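Local coordinates for aminotransferase (Paracoccus denitrificans, PDB 4GRX), which probably transfers amino groups from omega-amino compounds to keto acceptors, as a class III, pyridoxal phosphate-dependent aminotransferase, at residues T418-L422 and G423-R427; R427-Q431 and S432-C436. One frame throughout, in Å; residues are numbered along the deposited sequence.

Contact 1 of 2, residues T418-L422 and G423-R427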
ATOM      1  N   THR A 418      10.897  25.984  15.165  1.00 31.67           N
ATOM      2  CA  THR A 418      10.457  27.309  15.577  0.82 32.37           C
ATOM      3  C   THR A 418       8.997  27.565  15.225  1.00 32.56           C
ATOM      4  O   THR A 418       8.274  28.130  16.014  1.00 33.52           O
ATOM      5  CB  THR A 418      11.357  28.408  14.997  0.82 32.67           C
ATOM      6  OG1 THR A 418      12.701  28.169  15.422  1.00 32.71           O
ATOM      7  CG2 THR A 418      10.930  29.775  15.483  1.00 33.54           C
ATOM      8  N   CYS A 419       8.565  27.142  14.041  1.00 32.65           N
ATOM      9  CA  CYS A 419       7.153  27.266  13.627  1.00 32.36           C
ATOM     10  C   CYS A 419       6.218  26.534  14.580  1.00 31.84           C
ATOM     11  O   CYS A 419       5.239  27.105  15.067  1.00 32.29           O
ATOM     12  CB  CYS A 419       6.957  26.722  12.212  1.00 32.11           C
ATOM     13  SG  CYS A 419       7.239  27.949  10.918  1.00 33.30           S
ATOM     14  N   THR A 420       6.530  25.265  14.834  1.00 30.49           N
ATOM     15  CA  THR A 420       5.803  24.478  15.805  1.00 29.97           C
ATOM     16  C   THR A 420       5.707  25.215  17.146  1.00 30.72           C
ATOM     17  O   THR A 420       4.648  25.254  17.741  1.00 31.21           O
ATOM     18  CB  THR A 420       6.416  23.063  15.936  1.00 29.04           C
ATOM     19  OG1 THR A 420       6.228  22.375  14.700  1.00 28.23           O
ATOM     20  CG2 THR A 420       5.745  22.240  17.038  1.00 28.86           C
ATOM     21  N   ASP A 421       6.794  25.828  17.600  1.00 31.12           N
ATOM     22  CA  ASP A 421       6.790  26.493  18.913  1.00 32.15           C
ATOM     23  C   ASP A 421       5.882  27.687  18.961  1.00 32.60           C
ATOM     24  O   ASP A 421       5.451  28.067  20.038  1.00 33.39           O
ATOM     25  CB  ASP A 421       8.189  26.919  19.347  1.00 32.98           C
ATOM     26  CG  ASP A 421       9.042  25.751  19.742  1.00 33.19           C
ATOM     27  OD1 ASP A 421       8.477  24.716  20.167  1.00 33.42           O
ATOM     28  OD2 ASP A 421      10.277  25.854  19.620  1.00 33.78           O
ATOM     29  N   LEU A 422       5.600  28.258  17.788  1.00 32.00           N
ATOM     30  CA  LEU A 422       4.711  29.417  17.637  1.00 32.63           C
ATOM     31  C   LEU A 422       3.286  29.026  17.235  1.00 32.57           C
ATOM     32  O   LEU A 422       2.467  29.888  16.910  1.00 33.11           O
ATOM     33  CB  LEU A 422       5.278  30.361  16.582  1.00 32.38           C
ATOM     34  CG  LEU A 422       6.637  30.968  16.906  1.00 32.65           C
ATOM     35  CD1 LEU A 422       7.364  31.328  15.617  1.00 32.19           C
ATOM     36  CD2 LEU A 422       6.495  32.165  17.840  1.00 33.68           C
ATOM     37  N   GLY A 423       3.008  27.724  17.229  1.00 31.86           N
ATOM     38  CA  GLY A 423       1.688  27.224  16.880  1.00 32.12           C
ATOM     39  C   GLY A 423       1.396  27.120  15.394  1.00 32.05           C
ATOM     40  O   GLY A 423       0.241  27.283  14.988  1.00 32.29           O
ATOM     41  N   LEU A 424       2.420  26.831  14.582  1.00 31.73           N
ATOM     42  CA  LEU A 424       2.235  26.685  13.128  1.00 31.77           C
ATOM     43  C   LEU A 424       2.897  25.420  12.630  1.00 31.15           C
ATOM     44  O   LEU A 424       4.120  25.312  12.666  1.00 31.76           O
ATOM     45  CB  LEU A 424       2.765  27.920  12.349  1.00 32.17           C
ATOM     46  CG  LEU A 424       2.935  27.866  10.808  1.00 31.43           C
ATOM     47  CD1 LEU A 424       1.598  27.785  10.103  1.00 31.42           C
ATOM     48  CD2 LEU A 424       3.726  29.039  10.237  1.00 31.73           C
ATOM     49  N   ILE A 425       2.114  24.449  12.171  1.00 30.75           N
ATOM     50  CA  ILE A 425       2.739  23.285  11.546  1.00 29.96           C
ATOM     51  C   ILE A 425       3.145  23.697  10.130  1.00 30.23           C
ATOM     52  O   ILE A 425       2.303  24.027   9.287  1.00 30.09           O
ATOM     53  CB  ILE A 425       1.849  22.020  11.530  1.00 29.25           C
ATOM     54  CG1 ILE A 425       1.517  21.518  12.956  1.00 29.34           C
ATOM     55  CG2 ILE A 425       2.476  20.941  10.658  1.00 28.11           C
ATOM     56  CD1 ILE A 425       2.675  21.423  13.921  1.00 29.26           C
ATOM     57  N   CYS A 426       4.453  23.712   9.901  1.00 30.43           N
ATOM     58  CA  CYS A 426       5.019  24.058   8.613  1.00 30.72           C
ATOM     59  C   CYS A 426       6.176  23.124   8.412  1.00 30.64           C
ATOM     60  O   CYS A 426       7.095  23.118   9.232  1.00 31.30           O
ATOM     61  CB  CYS A 426       5.531  25.494   8.631  1.00 31.73           C
ATOM     62  SG  CYS A 426       6.364  26.008   7.117  1.00 32.41           S
ATOM     63  N   ARG A 427       6.145  22.331   7.344  1.00 30.12           N
ATOM     64  CA  ARG A 427       7.203  21.353   7.134  1.00 29.99           C
ATOM     65  C   ARG A 427       8.087  21.626   5.914  1.00 30.25           C
ATOM     66  O   ARG A 427       7.675  21.366   4.778  1.00 31.35           O
ATOM     67  CB  ARG A 427       6.633  19.934   7.065  1.00 29.78           C
ATOM     68  CG  ARG A 427       7.534  18.880   7.713  1.00 29.71           C
ATOM     69  CD  ARG A 427       9.008  19.102   7.414  1.00 29.69           C
ATOM     70  NE  ARG A 427       9.823  18.839   8.589  1.00 29.99           N
ATOM     71  CZ  ARG A 427      11.049  19.311   8.804  1.00 30.49           C
ATOM     72  NH1 ARG A 427      11.658  20.116   7.935  1.00 30.21           N
ATOM     73  NH2 ARG A 427      11.666  18.977   9.930  1.00 31.13           N
TER
HETATM   74  O   HOH W   1       6.468  22.607  11.881  1.00 26.34           O

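Contact 2 of 2, residues R427-Q431 and S432-C436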
ATOM      1  N   ARG A 427       6.145  22.331   7.344  1.00 30.12           N
ATOM      2  CA  ARG A 427       7.203  21.353   7.134  1.00 29.99           C
ATOM      3  C   ARG A 427       8.087  21.626   5.914  1.00 30.25           C
ATOM      4  O   ARG A 427       7.675  21.366   4.778  1.00 31.35           O
ATOM      5  CB  ARG A 427       6.633  19.934   7.065  1.00 29.78           C
ATOM      6  CG  ARG A 427       7.534  18.880   7.713  1.00 29.71           C
ATOM      7  CD  ARG A 427       9.008  19.102   7.414  1.00 29.69           C
ATOM      8  NE  ARG A 427       9.823  18.839   8.589  1.00 29.99           N
ATOM      9  CZ  ARG A 427      11.049  19.311   8.804  1.00 30.49           C
ATOM     10  NH1 ARG A 427      11.658  20.116   7.935  1.00 30.21           N
ATOM     11  NH2 ARG A 427      11.666  18.977   9.930  1.00 31.13           N
ATOM     12  N   PRO A 428       9.311  22.134   6.151  1.00 30.07           N
ATOM     13  CA  PRO A 428      10.297  22.378   5.118  1.00 29.87           C
ATOM     14  C   PRO A 428      10.898  21.097   4.616  1.00 29.36           C
ATOM     15  O   PRO A 428      11.231  20.226   5.397  1.00 29.24           O
ATOM     16  CB  PRO A 428      11.371  23.189   5.849  1.00 30.59           C
ATOM     17  CG  PRO A 428      10.627  23.878   6.939  1.00 31.21           C
ATOM     18  CD  PRO A 428       9.718  22.773   7.412  1.00 30.85           C
ATOM     19  N   LEU A 429      11.034  20.998   3.306  1.00 29.21           N
ATOM     20  CA  LEU A 429      11.635  19.846   2.681  1.00 29.17           C
ATOM     21  C   LEU A 429      12.902  20.397   2.097  1.00 29.77           C
ATOM     22  O   LEU A 429      12.851  21.203   1.178  1.00 30.56           O
ATOM     23  CB  LEU A 429      10.709  19.279   1.595  1.00 29.01           C
ATOM     24  CG  LEU A 429       9.220  19.133   2.003  1.00 28.79           C
ATOM     25  CD1 LEU A 429       8.316  18.919   0.805  1.00 28.65           C
ATOM     26  CD2 LEU A 429       8.973  18.035   3.031  1.00 28.46           C
ATOM     27  N   GLY A 430      14.038  19.989   2.654  1.00 29.85           N
ATOM     28  CA  GLY A 430      15.322  20.573   2.307  1.00 30.39           C
ATOM     29  C   GLY A 430      15.300  22.000   2.785  1.00 30.69           C
ATOM     30  O   GLY A 430      14.780  22.280   3.859  1.00 30.37           O
ATOM     31  N   GLN A 431      15.817  22.915   1.975  1.00 31.34           N
ATOM     32  CA  GLN A 431      15.735  24.334   2.314  1.00 31.60           C
ATOM     33  C   GLN A 431      14.551  25.038   1.627  1.00 31.20           C
ATOM     34  O   GLN A 431      14.534  26.266   1.475  1.00 31.56           O
ATOM     35  CB  GLN A 431      17.085  25.030   2.091  1.00 32.97           C
ATOM     36  CG  GLN A 431      18.185  24.427   2.962  1.00 33.71           C
ATOM     37  CD  GLN A 431      19.485  25.204   2.968  1.00 35.34           C
ATOM     38  OE1 GLN A 431      19.517  26.413   2.722  1.00 36.52           O
ATOM     39  NE2 GLN A 431      20.576  24.512   3.279  1.00 35.93           N
ATOM     40  N   SER A 432      13.554  24.236   1.249  1.00 30.29           N
ATOM     41  CA  SER A 432      12.306  24.708   0.648  1.00 29.65           C
ATOM     42  C   SER A 432      11.212  24.739   1.705  1.00 29.19           C
ATOM     43  O   SER A 432      10.705  23.679   2.104  1.00 28.95           O
ATOM     44  CB  SER A 432      11.872  23.772  -0.493  1.00 29.09           C
ATOM     45  OG  SER A 432      12.816  23.755  -1.548  1.00 29.28           O
ATOM     46  N   ILE A 433      10.862  25.939   2.171  1.00 29.11           N
ATOM     47  CA  ILE A 433       9.765  26.128   3.122  1.00 28.49           C
ATOM     48  C   ILE A 433       8.424  26.011   2.397  1.00 28.14           C
ATOM     49  O   ILE A 433       8.047  26.880   1.603  1.00 28.35           O
ATOM     50  CB  ILE A 433       9.859  27.499   3.795  1.00 29.43           C
ATOM     51  CG1 ILE A 433      11.266  27.708   4.354  1.00 29.95           C
ATOM     52  CG2 ILE A 433       8.783  27.653   4.870  1.00 29.41           C
ATOM     53  CD1 ILE A 433      11.801  29.105   4.133  1.00 30.88           C
ATOM     54  N   VAL A 434       7.702  24.933   2.686  1.00 27.48           N
ATOM     55  CA  VAL A 434       6.502  24.573   1.947  1.00 27.01           C
ATOM     56  C   VAL A 434       5.242  24.957   2.704  1.00 27.32           C
ATOM     57  O   VAL A 434       5.155  24.821   3.924  1.00 27.70           O
ATOM     58  CB  VAL A 434       6.500  23.067   1.629  1.00 26.41           C
ATOM     59  CG1 VAL A 434       5.183  22.623   1.029  1.00 26.16           C
ATOM     60  CG2 VAL A 434       7.634  22.738   0.682  1.00 26.44           C
ATOM     61  N   LEU A 435       4.264  25.452   1.965  1.00 27.57           N
ATOM     62  CA  LEU A 435       2.981  25.796   2.521  1.00 27.57           C
ATOM     63  C   LEU A 435       1.924  25.178   1.624  1.00 27.59           C
ATOM     64  O   LEU A 435       1.886  25.442   0.401  1.00 27.76           O
ATOM     65  CB  LEU A 435       2.835  27.310   2.577  1.00 28.44           C
ATOM     66  CG  LEU A 435       3.688  28.102   3.571  1.00 28.91           C
ATOM     67  CD1 LEU A 435       3.406  29.593   3.417  1.00 29.75           C
ATOM     68  CD2 LEU A 435       3.448  27.662   5.018  1.00 28.85           C
ATOM     69  N   CYS A 436       1.104  24.312   2.214  1.00 27.41           N
ATOM     70  CA  CYS A 436       0.022  23.643   1.488  1.00 27.58           C
ATOM     71  C   CYS A 436      -1.185  23.407   2.395  1.00 27.57           C
ATOM     72  O   CYS A 436      -1.557  22.251   2.664  1.00 27.09           O
ATOM     73  CB  CYS A 436       0.509  22.336   0.831  1.00 27.66           C
ATOM     74  SG  CYS A 436       1.177  21.080   1.956  1.00 28.17           S
TER

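Contact 1 of 2, residues T418-L422 and G423-R427
The carbonyl of Cys419 takes the N-H of Leu424 at 2.9 Å from N to O, while the N-H of Leu422, 3.0 Å from the same oxygen, arrives from the opposite face of the carbonyl plane. Two donors thus share Cys419 O in the last turn of the helix, where the regular partners of the carbonyls run out. One residue on, Thr420 O accepts from Gly423 N at 3.0 Å, with an N-H...O angle of 158° and the donor standing well above the carbonyl plane. The bonds from Leu424 N to Cys419 O and from Gly423 N to Thr420 O make the Schellman motif that ends helix 411-421. Gly423 is its C-prime residue: its positive phi of 81°, a conformation easy for glycine, turns the chain back. The reversal delivers Leu424 and Ile425 into a short strand that pairs with strand 60-63. Ile425 there lies alongside Thr420, with CD1 beside the threonine hydroxyl. That hydroxyl, set beside the backbone N by a chi1 of -66°, donates to a water 2.8 Å from OG1, and Cys426 N gives its hydrogen to the same water. A small beta-branched alcohol suits this place, its oxygen reaching the backbone of Cys426, just past the strand, through one water. Asp421, on the outer side, is held by a salt bridge with Arg40. On the side of the buried Cys419 the contact is apolar: its SG rests 3.7 Å from CD2 of Leu424 and 3.8 Å from CB of Cys426, with Ala456 of helix 443-463 packed against it.

Contact 2 of 2, residues R427-Q431 and S432-C436
Leu429 and Ser432 bound a type II' beta turn closed by a single antiparallel bridge, a hydrogen-bonded pair in which each donates its N-H to the other's carbonyl. Leu429 N lies 3.0 Å from Ser432 O, and Ser432 N returns a bond of 3.1 Å to Leu429 O. The same Ser432 O also meets the CA of Pro428 in a CA-H...O contact of 3.3 Å. At the corner, Gly430 is exposed and has the positive phi that the first corner of a II' turn demands, a conformation easy for glycine. Gln431 follows with its chain extended beyond CG, reaching off the turn to give NE2 to Phe405 O.

Packing is closer on the inner side. The leucine end of Leu429 lies slantwise across Val434, with CD1 of the leucine 3.9 Å from CG2 of the valine; chi1 of Val434, 172°, sets CG2 beside its own backbone N, facing Leu429. The apolar side chain of Leu429 touches Val434 and also lies against the bound delta-amino valeric acid. Ser432 is buried, and its hydroxyl, a polar group needing a partner there, is hydrogen-bonded to Glu394. Pro428, with no N-H to satisfy, lays its ring against Ser412, Ile415 and Ala416 of helix 411-421. Arg427 folds back toward the next residue: besides its salt bridge to Glu413 through NH2, it places NH1 2.6 Å from Pro428 O, in the carbonyl plane and on a lone pair.

Going from the N terminus, helix 411-421 ends in contact 1, whose tight reversal sends the chain into strand 424-425 beside strand 60-63. The chain then runs on through Arg427, the residue both contacts share, into contact 2, where a second reversal leads to strand 432-435 at the edge of the sheet with 381-387 and 390-395. The two loops follow in series, neither nesting nor crossing, and their centres lie about 12 Å apart. They still touch: Cys426 SG sits 3.7 Å from CG2 of Ile433. Helix 443-463 packs against both, while Pro428 leans back on helix 411-421, so helix and two sheets are joined, with contact 2 alone bordering the ligand.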